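Local atomic coordinates of GDSL-like protein (Collinsella aerofaciens ATCC 25986, PDB entry 7BXD), a protein that is probably an acyl-hydrolase of the GDSL (SGNH hydrolase) family, probably cleaving ester bonds of acylated substrates. Residues Y133-I138 against L184-R189. Residues are numbered along the deposited sequence; the frame is centred on the assembly and turned at random.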
loop_
_atom_site.group_PDB
_atom_site.type_symbol
_atom_site.label_atom_id
_atom_site.label_comp_id
_atom_site.label_asym_id
_atom_site.label_seq_id
_atom_site.Cartn_x
_atom_site.Cartn_y
_atom_site.Cartn_z
ATOM N N TYR A 133 -2.477 -4.965 -14.147
ATOM C CA TYR A 133 -1.258 -4.469 -14.801
ATOM C C TYR A 133 -0.049 -4.592 -13.891
ATOM O O TYR A 133 1.031 -5.000 -14.337
ATOM C CB TYR A 133 -1.441 -3.009 -15.234
ATOM C CG TYR A 133 -0.219 -2.453 -15.908
ATOM C CD1 TYR A 133 0.790 -1.828 -15.155
ATOM C CD2 TYR A 133 -0.076 -2.533 -17.307
ATOM C CE1 TYR A 133 1.913 -1.329 -15.764
ATOM C CE2 TYR A 133 1.048 -2.029 -17.928
ATOM C CZ TYR A 133 2.041 -1.435 -17.151
ATOM O OH TYR A 133 3.181 -0.933 -17.785
ATOM N N LEU A 134 -0.177 -4.163 -12.630
ATOM C CA LEU A 134 0.987 -4.208 -11.745
ATOM C C LEU A 134 1.502 -5.623 -11.589
ATOM O O LEU A 134 2.714 -5.857 -11.626
ATOM C CB LEU A 134 0.667 -3.632 -10.367
ATOM C CG LEU A 134 0.422 -2.117 -10.251
ATOM C CD1 LEU A 134 0.257 -1.792 -8.763
ATOM C CD2 LEU A 134 1.564 -1.318 -10.849
ATOM N N ILE A 135 0.609 -6.603 -11.387
ATOM C CA ILE A 135 1.098 -7.954 -11.153
ATOM C C ILE A 135 1.773 -8.500 -12.402
ATOM O O ILE A 135 2.873 -9.076 -12.328
ATOM C CB ILE A 135 -0.033 -8.879 -10.662
ATOM C CG1 ILE A 135 -0.494 -8.410 -9.264
ATOM C CG2 ILE A 135 0.442 -10.346 -10.658
ATOM C CD1 ILE A 135 -1.812 -8.989 -8.810
ATOM N N ARG A 136 1.144 -8.301 -13.567
ATOM C CA ARG A 136 1.753 -8.791 -14.811
ATOM C C ARG A 136 3.101 -8.127 -15.049
ATOM O O ARG A 136 4.062 -8.769 -15.514
ATOM C CB ARG A 136 0.819 -8.534 -16.001
ATOM C CG ARG A 136 -0.420 -9.437 -16.023
ATOM C CD ARG A 136 -1.231 -9.202 -17.328
ATOM N NE ARG A 136 -1.927 -7.910 -17.355
ATOM C CZ ARG A 136 -1.616 -6.859 -18.126
ATOM N NH1 ARG A 136 -0.586 -6.904 -18.960
ATOM N NH2 ARG A 136 -2.350 -5.745 -18.050
ATOM N N THR A 137 3.176 -6.818 -14.791
ATOM C CA THR A 137 4.340 -6.060 -15.245
ATOM C C THR A 137 5.503 -6.199 -14.259
ATOM O O THR A 137 6.675 -6.268 -14.663
ATOM C CB THR A 137 3.938 -4.603 -15.506
ATOM O OG1 THR A 137 2.841 -4.605 -16.427
ATOM C CG2 THR A 137 5.096 -3.807 -16.115
ATOM N N ILE A 138 5.209 -6.251 -12.951
ATOM C CA ILE A 138 6.257 -6.581 -11.987
ATOM C C ILE A 138 6.855 -7.934 -12.341
ATOM O O ILE A 138 8.083 -8.116 -12.317
ATOM C CB ILE A 138 5.710 -6.558 -10.545
ATOM C CG1 ILE A 138 5.411 -5.116 -10.102
ATOM C CG2 ILE A 138 6.680 -7.263 -9.576
ATOM C CD1 ILE A 138 4.587 -4.994 -8.814
ATOM N N LEU A 184 -8.048 -8.262 -3.648
ATOM C CA LEU A 184 -7.947 -9.672 -3.275
ATOM C C LEU A 184 -8.291 -10.595 -4.443
ATOM O O LEU A 184 -7.679 -11.668 -4.604
ATOM C CB LEU A 184 -8.836 -9.982 -2.062
ATOM C CG LEU A 184 -8.406 -9.272 -0.772
ATOM C CD1 LEU A 184 -9.399 -9.533 0.329
ATOM C CD2 LEU A 184 -7.035 -9.684 -0.327
ATOM N N GLU A 185 -9.290 -10.232 -5.252
ATOM C CA GLU A 185 -9.682 -11.090 -6.376
ATOM C C GLU A 185 -8.593 -11.133 -7.448
ATOM O O GLU A 185 -8.331 -12.201 -8.024
ATOM C CB GLU A 185 -11.002 -10.608 -6.952
ATOM C CG GLU A 185 -12.172 -10.885 -6.001
ATOM C CD GLU A 185 -13.476 -10.296 -6.475
ATOM O OE1 GLU A 185 -13.524 -9.696 -7.568
ATOM O OE2 GLU A 185 -14.486 -10.449 -5.749
ATOM N N VAL A 186 -7.955 -9.986 -7.753
ATOM C CA VAL A 186 -6.893 -10.015 -8.754
ATOM C C VAL A 186 -5.693 -10.773 -8.196
ATOM O O VAL A 186 -5.035 -11.559 -8.904
ATOM C CB VAL A 186 -6.516 -8.601 -9.232
ATOM C CG1 VAL A 186 -5.448 -8.687 -10.323
ATOM C CG2 VAL A 186 -7.735 -7.875 -9.745
ATOM N N CYS A 187 -5.347 -10.527 -6.925
ATOM C CA CYS A 187 -4.266 -11.294 -6.327
ATOM C C CYS A 187 -4.550 -12.793 -6.399
ATOM O O CYS A 187 -3.652 -13.595 -6.708
ATOM C CB CYS A 187 -4.033 -10.831 -4.880
ATOM S SG CYS A 187 -3.143 -9.246 -4.800
ATOM N N ASP A 188 -5.791 -13.197 -6.111
ATOM C CA ASP A 188 -6.130 -14.615 -6.212
ATOM C C ASP A 188 -5.880 -15.152 -7.622
ATOM O O ASP A 188 -5.332 -16.250 -7.783
ATOM C CB ASP A 188 -7.588 -14.858 -5.816
ATOM C CG ASP A 188 -8.006 -16.284 -6.187
ATOM O OD1 ASP A 188 -7.647 -17.235 -5.479
ATOM O OD2 ASP A 188 -8.630 -16.456 -7.272
ATOM N N ARG A 189 -6.272 -14.399 -8.648
ATOM C CA ARG A 189 -6.064 -14.853 -10.022
ATOM C C ARG A 189 -4.630 -15.281 -10.230
ATOM O O ARG A 189 -4.374 -16.296 -10.903
ATOM C CB ARG A 189 -6.454 -13.750 -11.006
ATOM C CG ARG A 189 -5.922 -13.919 -12.412
ATOM C CD ARG A 189 -6.560 -14.961 -13.197
ATOM N NE ARG A 189 -6.116 -14.834 -14.595
ATOM C CZ ARG A 189 -6.568 -15.634 -15.532
ATOM N NH1 ARG A 189 -7.424 -16.567 -15.155
ATOM N NH2 ARG A 189 -6.158 -15.532 -16.813
#
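Helices 127-141 and 176-189 pack side by side, and between residues 133-138 and 184-189 the closest CA atoms are those of I135 and C187, 8.0 Å apart. The fold is the three-layer alpha/beta/alpha sandwich of the SGNH hydrolases. Helix 127-141 leads into strand 146-150, and helix 176-189 follows that strand in the chain and precedes edge strand 194-195 of the parallel sheet. The contact is small, apolar and buried.

I135 carries it from the first helix. Its CB points toward the second helix, and the side chain ends in CD1, the atom that does the touching. CG1 lies anti to the carbonyl carbon (chi1 -66°) and the chain runs on extended to CD1, which gives the methyl its reach. CD1 meets V186 CG1 at 3.9 Å. The side chains of I135 and V186 run past one another, pointing opposite ways. The same CD1 lies 4.2 Å from C187 SG and equally far from C187 CA, so one methyl rests against two consecutive residues of the helix. No hydrogen bond joins the segments.

F149 of strand 146-150 touches both I135 and C187, linking the helix pair to the sheet. V186 also packs on Y128, V131 and D132, which precede I135 in helix 127-141. Y128 OH is hydrogen-bonded to E185 OE1, a polar link between the same two helices.

Within the first helix, Y133 O accepts from T137 N and T137 OG1, one donor on each side of the carbonyl plane. T137 OG1 also sits over the centre of the Y133 ring, 3.2 Å above its plane.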